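Side-chain contacts in tRNA nucleotidyl transferase-related protein (Thermotoga maritima, PDB 3H38), which is a class II CCA-adding enzyme that builds the CCA end of tRNA from CTP and ATP, here represented by its C-terminal part: residues M35-V40 against L65-Y70; R177-I182 against P215-E220; G207-T212 against K244-K249. One frame throughout, in Å; residues are numbered along the deposited sequence.

Interaction 1 (M35-V40 against L65-Y70)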
loop_
_atom_site.group_PDB
_atom_site.type_symbol
_atom_site.label_atom_id
_atom_site.label_comp_id
_atom_site.label_asym_id
_atom_site.label_seq_id
_atom_site.Cartn_x
_atom_site.Cartn_y
_atom_site.Cartn_z
ATOM N N MET A 35 -8.225 -35.321 -8.694
ATOM C CA MET A 35 -8.295 -34.175 -7.782
ATOM C C MET A 35 -9.413 -33.245 -8.230
ATOM O O MET A 35 -9.488 -32.889 -9.405
ATOM C CB MET A 35 -6.986 -33.403 -7.801
ATOM C CG MET A 35 -5.789 -34.146 -7.170
ATOM S SD MET A 35 -4.323 -33.145 -7.385
ATOM C CE MET A 35 -3.022 -34.383 -7.556
ATOM N N PRO A 36 -10.313 -32.872 -7.310
ATOM C CA PRO A 36 -11.257 -31.784 -7.629
ATOM C C PRO A 36 -10.524 -30.455 -7.800
ATOM O O PRO A 36 -9.725 -30.113 -6.938
ATOM C CB PRO A 36 -12.172 -31.741 -6.403
ATOM C CG PRO A 36 -12.077 -33.173 -5.826
ATOM C CD PRO A 36 -10.642 -33.559 -6.049
ATOM N N VAL A 37 -10.774 -29.746 -8.901
ATOM C CA VAL A 37 -10.104 -28.476 -9.185
ATOM C C VAL A 37 -11.050 -27.265 -9.104
ATOM O O VAL A 37 -12.182 -27.332 -9.575
ATOM C CB VAL A 37 -9.457 -28.481 -10.575
ATOM C CG1 VAL A 37 -8.491 -27.328 -10.689
ATOM C CG2 VAL A 37 -8.723 -29.766 -10.808
ATOM N N TYR A 38 -10.568 -26.164 -8.522
ATOM C CA TYR A 38 -11.342 -24.927 -8.396
ATOM C C TYR A 38 -10.530 -23.641 -8.625
ATOM O O TYR A 38 -9.355 -23.532 -8.249
ATOM C CB TYR A 38 -11.922 -24.795 -6.990
ATOM C CG TYR A 38 -12.520 -26.033 -6.390
ATOM C CD1 TYR A 38 -11.725 -26.985 -5.801
ATOM C CD2 TYR A 38 -13.900 -26.225 -6.377
ATOM C CE1 TYR A 38 -12.277 -28.117 -5.225
ATOM C CE2 TYR A 38 -14.458 -27.356 -5.817
ATOM C CZ TYR A 38 -13.646 -28.298 -5.239
ATOM O OH TYR A 38 -14.204 -29.413 -4.660
ATOM N N VAL A 39 -11.190 -22.640 -9.193
ATOM C CA VAL A 39 -10.660 -21.290 -9.156
ATOM C C VAL A 39 -11.359 -20.596 -7.975
ATOM O O VAL A 39 -12.541 -20.852 -7.708
ATOM C CB VAL A 39 -10.858 -20.560 -10.503
ATOM C CG1 VAL A 39 -12.321 -20.239 -10.734
ATOM C CG2 VAL A 39 -9.992 -19.307 -10.567
ATOM N N VAL A 40 -10.619 -19.780 -7.225
ATOM C CA VAL A 40 -11.146 -19.245 -5.967
ATOM C C VAL A 40 -10.891 -17.749 -5.782
ATOM O O VAL A 40 -10.079 -17.150 -6.490
ATOM C CB VAL A 40 -10.506 -19.963 -4.769
ATOM C CG1 VAL A 40 -10.800 -21.445 -4.827
ATOM C CG2 VAL A 40 -9.003 -19.732 -4.760
ATOM N N LEU A 65 1.764 -30.288 -5.947
ATOM C CA LEU A 65 2.879 -30.666 -6.810
ATOM C C LEU A 65 2.566 -31.740 -7.821
ATOM O O LEU A 65 2.838 -31.563 -8.971
ATOM C CB LEU A 65 4.099 -31.058 -6.009
ATOM C CG LEU A 65 4.685 -29.993 -5.105
ATOM C CD1 LEU A 65 6.114 -29.815 -5.455
ATOM C CD2 LEU A 65 3.960 -28.704 -5.225
ATOM N N GLU A 66 1.992 -32.844 -7.396
ATOM C CA GLU A 66 1.534 -33.809 -8.349
ATOM C C GLU A 66 0.859 -33.131 -9.493
ATOM O O GLU A 66 1.102 -33.447 -10.624
ATOM C CB GLU A 66 0.467 -34.695 -7.771
ATOM C CG GLU A 66 0.874 -35.643 -6.744
ATOM C CD GLU A 66 -0.125 -36.721 -6.603
ATOM O OE1 GLU A 66 -0.507 -37.041 -5.479
ATOM O OE2 GLU A 66 -0.537 -37.256 -7.632
ATOM N N PHE A 67 -0.063 -32.247 -9.177
ATOM C CA PHE A 67 -0.936 -31.618 -10.163
ATOM C C PHE A 67 -0.139 -30.671 -11.054
ATOM O O PHE A 67 -0.246 -30.712 -12.268
ATOM C CB PHE A 67 -2.064 -30.859 -9.461
ATOM C CG PHE A 67 -3.061 -30.292 -10.393
ATOM C CD1 PHE A 67 -4.203 -31.001 -10.713
ATOM C CD2 PHE A 67 -2.854 -29.056 -10.980
ATOM C CE1 PHE A 67 -5.135 -30.489 -11.602
ATOM C CE2 PHE A 67 -3.796 -28.520 -11.882
ATOM C CZ PHE A 67 -4.934 -29.244 -12.187
ATOM N N ALA A 68 0.647 -29.796 -10.439
ATOM C CA ALA A 68 1.487 -28.899 -11.214
ATOM C C ALA A 68 2.388 -29.703 -12.160
ATOM O O ALA A 68 2.518 -29.358 -13.327
ATOM C CB ALA A 68 2.303 -28.005 -10.292
ATOM N N GLU A 69 2.998 -30.765 -11.669
ATOM C CA GLU A 69 3.847 -31.605 -12.479
ATOM C C GLU A 69 3.098 -32.183 -13.665
ATOM O O GLU A 69 3.546 -32.140 -14.785
ATOM C CB GLU A 69 4.429 -32.725 -11.623
ATOM C CG GLU A 69 5.767 -32.404 -10.986
ATOM C CD GLU A 69 6.025 -33.166 -9.697
ATOM O OE1 GLU A 69 5.170 -33.949 -9.264
ATOM O OE2 GLU A 69 7.101 -33.002 -9.103
ATOM N N TYR A 70 1.942 -32.737 -13.387
ATOM C CA TYR A 70 1.070 -33.295 -14.407
ATOM C C TYR A 70 0.669 -32.245 -15.424
ATOM O O TYR A 70 0.759 -32.475 -16.631
ATOM C CB TYR A 70 -0.191 -33.867 -13.769
ATOM C CG TYR A 70 -1.048 -34.597 -14.755
ATOM C CD1 TYR A 70 -0.635 -35.808 -15.288
ATOM C CD2 TYR A 70 -2.263 -34.074 -15.172
ATOM C CE1 TYR A 70 -1.413 -36.490 -16.203
ATOM C CE2 TYR A 70 -3.054 -34.747 -16.092
ATOM C CZ TYR A 70 -2.621 -35.955 -16.602
ATOM O OH TYR A 70 -3.393 -36.630 -17.517
#

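Interaction 2 (R177-I182 against P215-E220)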
loop_
_atom_site.group_PDB
_atom_site.type_symbol
_atom_site.label_atom_id
_atom_site.label_comp_id
_atom_site.label_asym_id
_atom_site.label_seq_id
_atom_site.Cartn_x
_atom_site.Cartn_y
_atom_site.Cartn_z
ATOM N N ARG A 177 -7.606 -8.406 9.638
ATOM C CA ARG A 177 -8.839 -8.268 8.888
ATOM C C ARG A 177 -9.600 -7.018 9.273
ATOM O O ARG A 177 -10.578 -6.626 8.604
ATOM C CB ARG A 177 -9.737 -9.487 9.121
ATOM C CG ARG A 177 -9.333 -10.732 8.338
ATOM C CD ARG A 177 -9.890 -12.027 8.990
ATOM N NE ARG A 177 -9.158 -13.185 8.495
ATOM C CZ ARG A 177 -9.273 -14.433 8.936
ATOM N NH1 ARG A 177 -10.117 -14.750 9.917
ATOM N NH2 ARG A 177 -8.531 -15.370 8.372
ATOM N N ILE A 178 -9.166 -6.392 10.361
ATOM C CA ILE A 178 -9.782 -5.142 10.772
ATOM C C ILE A 178 -9.461 -4.091 9.701
ATOM O O ILE A 178 -10.342 -3.367 9.268
ATOM C CB ILE A 178 -9.321 -4.709 12.167
ATOM C CG1 ILE A 178 -9.986 -5.588 13.237
ATOM C CG2 ILE A 178 -9.620 -3.204 12.396
ATOM C CD1 ILE A 178 -9.336 -5.469 14.611
ATOM N N LEU A 179 -8.202 -4.056 9.257
ATOM C CA LEU A 179 -7.734 -3.106 8.250
ATOM C C LEU A 179 -8.218 -3.538 6.865
ATOM O O LEU A 179 -8.653 -2.692 6.068
ATOM C CB LEU A 179 -6.200 -2.957 8.301
ATOM C CG LEU A 179 -5.624 -2.353 9.612
ATOM C CD1 LEU A 179 -4.116 -2.479 9.741
ATOM C CD2 LEU A 179 -5.987 -0.877 9.723
ATOM N N ARG A 180 -8.181 -4.851 6.604
ATOM C CA ARG A 180 -8.644 -5.409 5.329
ATOM C C ARG A 180 -10.114 -5.124 5.045
ATOM O O ARG A 180 -10.490 -4.869 3.883
ATOM C CB ARG A 180 -8.402 -6.913 5.262
ATOM C CG ARG A 180 -6.937 -7.305 5.200
ATOM C CD ARG A 180 -6.759 -8.776 5.400
ATOM N NE ARG A 180 -7.375 -9.499 4.306
ATOM C CZ ARG A 180 -6.740 -9.792 3.179
ATOM N NH1 ARG A 180 -7.371 -10.447 2.197
ATOM N NH2 ARG A 180 -5.464 -9.438 3.044
ATOM N N ALA A 181 -10.941 -5.163 6.092
ATOM C CA ALA A 181 -12.367 -4.855 5.935
ATOM C C ALA A 181 -12.560 -3.425 5.450
ATOM O O ALA A 181 -13.267 -3.169 4.483
ATOM C CB ALA A 181 -13.129 -5.096 7.228
ATOM N N ILE A 182 -11.906 -2.483 6.105
ATOM C CA ILE A 182 -11.991 -1.110 5.654
ATOM C C ILE A 182 -11.512 -1.020 4.210
ATOM O O ILE A 182 -12.184 -0.403 3.366
ATOM C CB ILE A 182 -11.176 -0.179 6.578
ATOM C CG1 ILE A 182 -11.867 -0.061 7.939
ATOM C CG2 ILE A 182 -10.959 1.184 5.943
ATOM C CD1 ILE A 182 -10.892 -0.037 9.078
ATOM N N PRO A 215 4.852 -6.210 11.598
ATOM C CA PRO A 215 5.051 -6.451 10.159
ATOM C C PRO A 215 3.780 -6.876 9.419
ATOM O O PRO A 215 3.606 -6.533 8.243
ATOM C CB PRO A 215 6.074 -7.596 10.140
ATOM C CG PRO A 215 6.848 -7.425 11.411
ATOM C CD PRO A 215 5.867 -6.890 12.424
ATOM N N ARG A 216 2.909 -7.623 10.089
ATOM C CA ARG A 216 1.705 -8.091 9.433
ATOM C C ARG A 216 0.805 -6.880 9.237
ATOM O O ARG A 216 0.289 -6.625 8.157
ATOM C CB ARG A 216 1.038 -9.199 10.258
ATOM C CG ARG A 216 1.970 -10.411 10.559
ATOM C CD ARG A 216 1.166 -11.643 11.067
ATOM N NE ARG A 216 0.116 -11.973 10.101
ATOM C CZ ARG A 216 -1.175 -12.113 10.380
ATOM N NH1 ARG A 216 -2.020 -12.393 9.386
ATOM N NH2 ARG A 216 -1.624 -11.994 11.634
ATOM N N LEU A 217 0.666 -6.108 10.299
ATOM C CA LEU A 217 -0.112 -4.890 10.297
ATOM C C LEU A 217 0.435 -3.882 9.266
ATOM O O LEU A 217 -0.330 -3.257 8.519
ATOM C CB LEU A 217 -0.059 -4.293 11.700
ATOM C CG LEU A 217 -1.191 -4.371 12.734
ATOM C CD1 LEU A 217 -2.198 -5.430 12.450
ATOM C CD2 LEU A 217 -0.608 -4.504 14.142
ATOM N N ARG A 218 1.757 -3.729 9.213
ATOM C CA ARG A 218 2.335 -2.733 8.328
ATOM C C ARG A 218 1.936 -3.096 6.917
ATOM O O ARG A 218 1.552 -2.245 6.095
ATOM C CB ARG A 218 3.863 -2.687 8.473
ATOM C CG ARG A 218 4.583 -2.019 7.323
ATOM C CD ARG A 218 6.033 -1.662 7.633
ATOM N NE ARG A 218 6.667 -1.135 6.430
ATOM C CZ ARG A 218 7.928 -0.714 6.354
ATOM N NH1 ARG A 218 8.406 -0.253 5.214
ATOM N NH2 ARG A 218 8.714 -0.763 7.406
ATOM N N GLN A 219 1.998 -4.383 6.633
ATOM C CA GLN A 219 1.771 -4.798 5.285
ATOM C C GLN A 219 0.329 -4.556 4.859
ATOM O O GLN A 219 0.075 -4.214 3.700
ATOM C CB GLN A 219 2.154 -6.258 5.085
ATOM C CG GLN A 219 1.956 -6.662 3.638
ATOM C CD GLN A 219 1.286 -8.011 3.496
ATOM O OE1 GLN A 219 0.071 -8.098 3.252
ATOM N NE2 GLN A 219 2.070 -9.079 3.656
ATOM N N GLU A 220 -0.620 -4.730 5.774
ATOM C CA GLU A 220 -2.007 -4.429 5.438
ATOM C C GLU A 220 -2.166 -2.907 5.317
ATOM O O GLU A 220 -3.021 -2.398 4.586
ATOM C CB GLU A 220 -2.971 -5.017 6.471
ATOM C CG GLU A 220 -3.107 -6.555 6.409
ATOM C CD GLU A 220 -3.521 -7.097 5.031
ATOM O OE1 GLU A 220 -4.353 -6.462 4.362
ATOM O OE2 GLU A 220 -3.013 -8.164 4.614
#

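Interaction 3 (G207-T212 against K244-K249)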
loop_
_atom_site.group_PDB
_atom_site.type_symbol
_atom_site.label_atom_id
_atom_site.label_comp_id
_atom_site.label_asym_id
_atom_site.label_seq_id
_atom_site.Cartn_x
_atom_site.Cartn_y
_atom_site.Cartn_z
ATOM N N GLY A 207 -7.879 -4.842 22.466
ATOM C CA GLY A 207 -6.425 -4.960 22.384
ATOM C C GLY A 207 -5.883 -5.859 21.295
ATOM O O GLY A 207 -4.709 -6.209 21.263
ATOM N N TYR A 208 -6.728 -6.216 20.360
ATOM C CA TYR A 208 -6.318 -7.245 19.418
ATOM C C TYR A 208 -5.257 -6.817 18.399
ATOM O O TYR A 208 -4.357 -7.603 18.067
ATOM C CB TYR A 208 -7.532 -7.980 18.841
ATOM C CG TYR A 208 -8.064 -8.973 19.858
ATOM C CD1 TYR A 208 -7.322 -10.101 20.208
ATOM C CD2 TYR A 208 -9.279 -8.768 20.499
ATOM C CE1 TYR A 208 -7.795 -11.016 21.147
ATOM C CE2 TYR A 208 -9.760 -9.671 21.444
ATOM C CZ TYR A 208 -9.012 -10.796 21.763
ATOM O OH TYR A 208 -9.478 -11.691 22.706
ATOM N N LEU A 209 -5.334 -5.557 17.975
ATOM C CA LEU A 209 -4.330 -4.966 17.102
ATOM C C LEU A 209 -2.932 -5.045 17.750
ATOM O O LEU A 209 -1.987 -5.556 17.141
ATOM C CB LEU A 209 -4.719 -3.521 16.759
ATOM C CG LEU A 209 -5.539 -3.174 15.490
ATOM C CD1 LEU A 209 -6.135 -4.366 14.814
ATOM C CD2 LEU A 209 -6.611 -2.126 15.763
ATOM N N GLU A 210 -2.807 -4.571 18.991
ATOM C CA GLU A 210 -1.543 -4.684 19.709
ATOM C C GLU A 210 -1.090 -6.117 19.833
ATOM O O GLU A 210 0.111 -6.382 19.895
ATOM C CB GLU A 210 -1.625 -4.102 21.116
ATOM C CG GLU A 210 -3.016 -3.932 21.598
ATOM C CD GLU A 210 -3.633 -2.708 20.987
ATOM O OE1 GLU A 210 -4.866 -2.658 20.793
ATOM O OE2 GLU A 210 -2.850 -1.800 20.685
ATOM N N ARG A 211 -2.047 -7.033 19.928
ATOM C CA ARG A 211 -1.692 -8.437 20.089
ATOM C C ARG A 211 -1.139 -9.011 18.798
ATOM O O ARG A 211 -0.451 -10.002 18.837
ATOM C CB ARG A 211 -2.872 -9.271 20.575
ATOM C CG ARG A 211 -3.005 -9.297 22.101
ATOM C CD ARG A 211 -4.439 -9.604 22.530
ATOM N NE ARG A 211 -4.727 -10.981 22.983
ATOM C CZ ARG A 211 -3.911 -12.041 22.922
ATOM N NH1 ARG A 211 -4.336 -13.212 23.390
ATOM N NH2 ARG A 211 -2.686 -11.959 22.397
ATOM N N THR A 212 -1.430 -8.386 17.654
ATOM C CA THR A 212 -0.832 -8.846 16.402
ATOM C C THR A 212 0.548 -8.225 16.163
ATOM O O THR A 212 0.897 -7.249 16.794
ATOM C CB THR A 212 -1.826 -8.806 15.157
ATOM O OG1 THR A 212 -1.202 -8.206 14.012
ATOM C CG2 THR A 212 -3.087 -8.077 15.476
ATOM N N LYS A 244 -5.271 5.066 16.731
ATOM C CA LYS A 244 -4.644 5.171 18.054
ATOM C C LYS A 244 -4.141 3.822 18.611
ATOM O O LYS A 244 -3.115 3.775 19.302
ATOM C CB LYS A 244 -5.554 5.904 19.057
ATOM C CG LYS A 244 -6.308 5.020 20.055
ATOM C CD LYS A 244 -7.784 4.787 19.674
ATOM C CE LYS A 244 -8.769 5.472 20.635
ATOM N NZ LYS A 244 -9.073 6.896 20.276
ATOM N N HIS A 245 -4.853 2.732 18.309
ATOM C CA HIS A 245 -4.379 1.396 18.676
ATOM C C HIS A 245 -3.232 0.946 17.794
ATOM O O HIS A 245 -2.506 0.014 18.137
ATOM C CB HIS A 245 -5.484 0.365 18.582
ATOM C CG HIS A 245 -6.503 0.480 19.666
ATOM N ND1 HIS A 245 -6.275 0.028 20.942
ATOM C CD2 HIS A 245 -7.767 0.971 19.648
ATOM C CE1 HIS A 245 -7.358 0.244 21.681
ATOM N NE2 HIS A 245 -8.271 0.817 20.918
ATOM N N LEU A 246 -3.068 1.578 16.642
ATOM C CA LEU A 246 -1.870 1.299 15.855
ATOM C C LEU A 246 -0.690 2.155 16.359
ATOM O O LEU A 246 0.446 1.676 16.469
ATOM C CB LEU A 246 -2.118 1.512 14.351
ATOM C CG LEU A 246 -3.216 0.665 13.707
ATOM C CD1 LEU A 246 -3.255 0.871 12.201
ATOM C CD2 LEU A 246 -3.007 -0.822 14.035
ATOM N N PHE A 247 -0.986 3.413 16.679
ATOM C CA PHE A 247 0.022 4.392 17.105
ATOM C C PHE A 247 -0.521 5.138 18.305
ATOM O O PHE A 247 -1.364 6.020 18.168
ATOM C CB PHE A 247 0.342 5.382 15.987
ATOM C CG PHE A 247 0.488 4.739 14.655
ATOM C CD1 PHE A 247 -0.585 4.665 13.793
ATOM C CD2 PHE A 247 1.684 4.142 14.290
ATOM C CE1 PHE A 247 -0.458 4.029 12.566
ATOM C CE2 PHE A 247 1.818 3.501 13.075
ATOM C CZ PHE A 247 0.745 3.451 12.202
ATOM N N PRO A 248 -0.018 4.785 19.487
ATOM C CA PRO A 248 -0.595 5.099 20.796
ATOM C C PRO A 248 -0.408 6.561 21.183
ATOM O O PRO A 248 -1.009 7.027 22.147
ATOM C CB PRO A 248 0.202 4.193 21.750
ATOM C CG PRO A 248 1.053 3.286 20.844
ATOM C CD PRO A 248 1.265 4.081 19.609
ATOM N N LYS A 249 0.441 7.268 20.453
ATOM C CA LYS A 249 0.634 8.690 20.686
ATOM C C LYS A 249 0.066 9.575 19.582
ATOM O O LYS A 249 0.226 10.795 19.626
ATOM C CB LYS A 249 2.113 9.011 20.882
ATOM C CG LYS A 249 2.472 9.292 22.311
ATOM C CD LYS A 249 2.428 8.048 23.144
ATOM C CE LYS A 249 2.492 8.403 24.617
ATOM N NZ LYS A 249 2.792 7.205 25.448
#

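Interaction 1 (M35-V40 against L65-Y70)
F67 is the residue of the helical segment L65-Y70 that both M35 and V37 touch, and its side chain runs outward from the helix, meeting M35 first and V37 next. At its base, CB lies 3.8 Å from SD of M35. The same sulfur is 4.0 Å from F67 CD1, so the start of the ring and the benzylic carbon share one partner. CG anti to the backbone N (chi1 -175°) swings the ring off the helix toward the strand, where CE1 comes within 3.7 Å of CG2 of V37. At the far end, CZ stays 4.1 Å from that same methyl.

Relative to the ring as a whole, the sulfur of M35 sits 5.2 Å from the F67 centroid and 71° off the ring normal, an oblique Met-aromatic contact. This is helix-on-sheet packing in the nucleotidyltransferase head domain. Strand 37-40 runs in the mixed sheet between strands 56-60 and 137-139, and F67 also touches V60 of the first of these, as well as L26 and F29 of helix 17-32. The side chain of V37 lies about 10 Å from that of D57, a magnesium-binding residue.

Beyond the sulfur, M35 goes on to E66. Its chain bends at chi3 (-148°), which carries CE to 3.5 Å from CB of E66, the shortest approach between the two segments. That methyl also lies 3.8 Å from OE2 of E66, so the aliphatic base and the carboxylate end of this exposed glutamate both border the methionine tip.

Interaction 2 (R177-I182 against P215-E220)
L179 and E220 face each other between two helical segments that run almost parallel, their axes 4° apart and 9.6 Å from each other at closest approach. On the buried, apolar side L179 CB is 4.2 Å from E220 CB, while L179 CD1 reaches over to L217 CD1 at 4.4 Å. Around these leucines the core is filled in by M237 of helix 230-239 and by V242 and L246 of helix 242-246, all touching L179.

The polar side is less enclosed, R180 being partly exposed, although E220 is buried. There the R180 chain crosses E220 obliquely. The bend at chi3 (65°) turns the guanidinium back, and NH2 donates to E220 OE2 at 3.2 Å in a salt bridge. The acceptor lies in the guanidinium plane, yet the donor meets the syn side of OE2 well out of the carboxylate plane, and the two flat groups are 66° apart, not paired flat. The stronger polar partners lie outside the two segments: R180 NH1 forms a salt bridge with D130, and E220 OE1 with R183. E220 thus ties two arginines of helix 177-187 to helix 214-225. R177, R180, R183, D130 and D174 bind CTP or ATP in nucleotide complexes of this enzyme, though none is bound here. E220 stands in the second shell of this pocket, where class II enzymes select the base with an aspartate and an arginine, probably D174 and R177 here.

Interaction 3 (G207-T212 against K244-K249)
L209 and H245 mark the closest approach of the two backbones, with CA atoms 6.6 Å apart, where the short helix 208-211 passes the C-terminal end of helix 242-246. G207, at the N-cap position, has a positive phi at which a CB would press on the preceding carbonyl oxygen. At the other end the turn closes with a bond from T212 N to L209 O, and T212 then leaves helical geometry, as F247 does in the partner segment.

The apolar half of the contact belongs to L209. Its CG lies 3.7 Å from CD2 of L246, and CD2 of L209 is 3.9 Å from CB of H245, the L209 and H245 side chains crossing at about a right angle. L246 starts out directed away from the short helix, but one of its two methyls comes back to it. Both segments lie in the probable RNA-binding region of the polymerase A family, and the L209 side chain is about 8 Å from those of D174 and R177; L209 also touches I178, and L246 touches L221.

On the more exposed side, where E210 and H245 are both partly exposed, ND1 of H245 gives a weak bond to OE1 of E210, 3.0 Å long but bent to 122° at the hydrogen, with carboxylate and ring planes 57° apart. The glutamate is modelled with chi1 near 17°, almost eclipsed, and with its CG too close to G207 O, so its exact placement is doubtful. With a leucine in place of E210, H245 ND1 would probably lose this carboxylate partner and the imidazole would be freer to turn. The other oxygen, OE2 of E210, lies 3.1 Å from the backbone O of H245; both are acceptors and form no bond.

Along the chain, interaction 1 comes first and is complete before the other two begin, whereas the segments of interactions 2 and 3 alternate. The first lies in the head domain, between its mixed sheet and helix 64-72, with its centre about 30 Å from that of interaction 2 and about 40 Å from that of interaction 3. The latter two, with centres about 12 Å apart, belong to one helical bundle and touch directly: L217 CD1 packs on T212 OG1 at 3.3 Å, and helix 214-225 follows helix 208-211. The bundle side that carries nucleotide-binding arginines thus packs directly against interaction 3, while the head supplies the magnesium-binding aspartates.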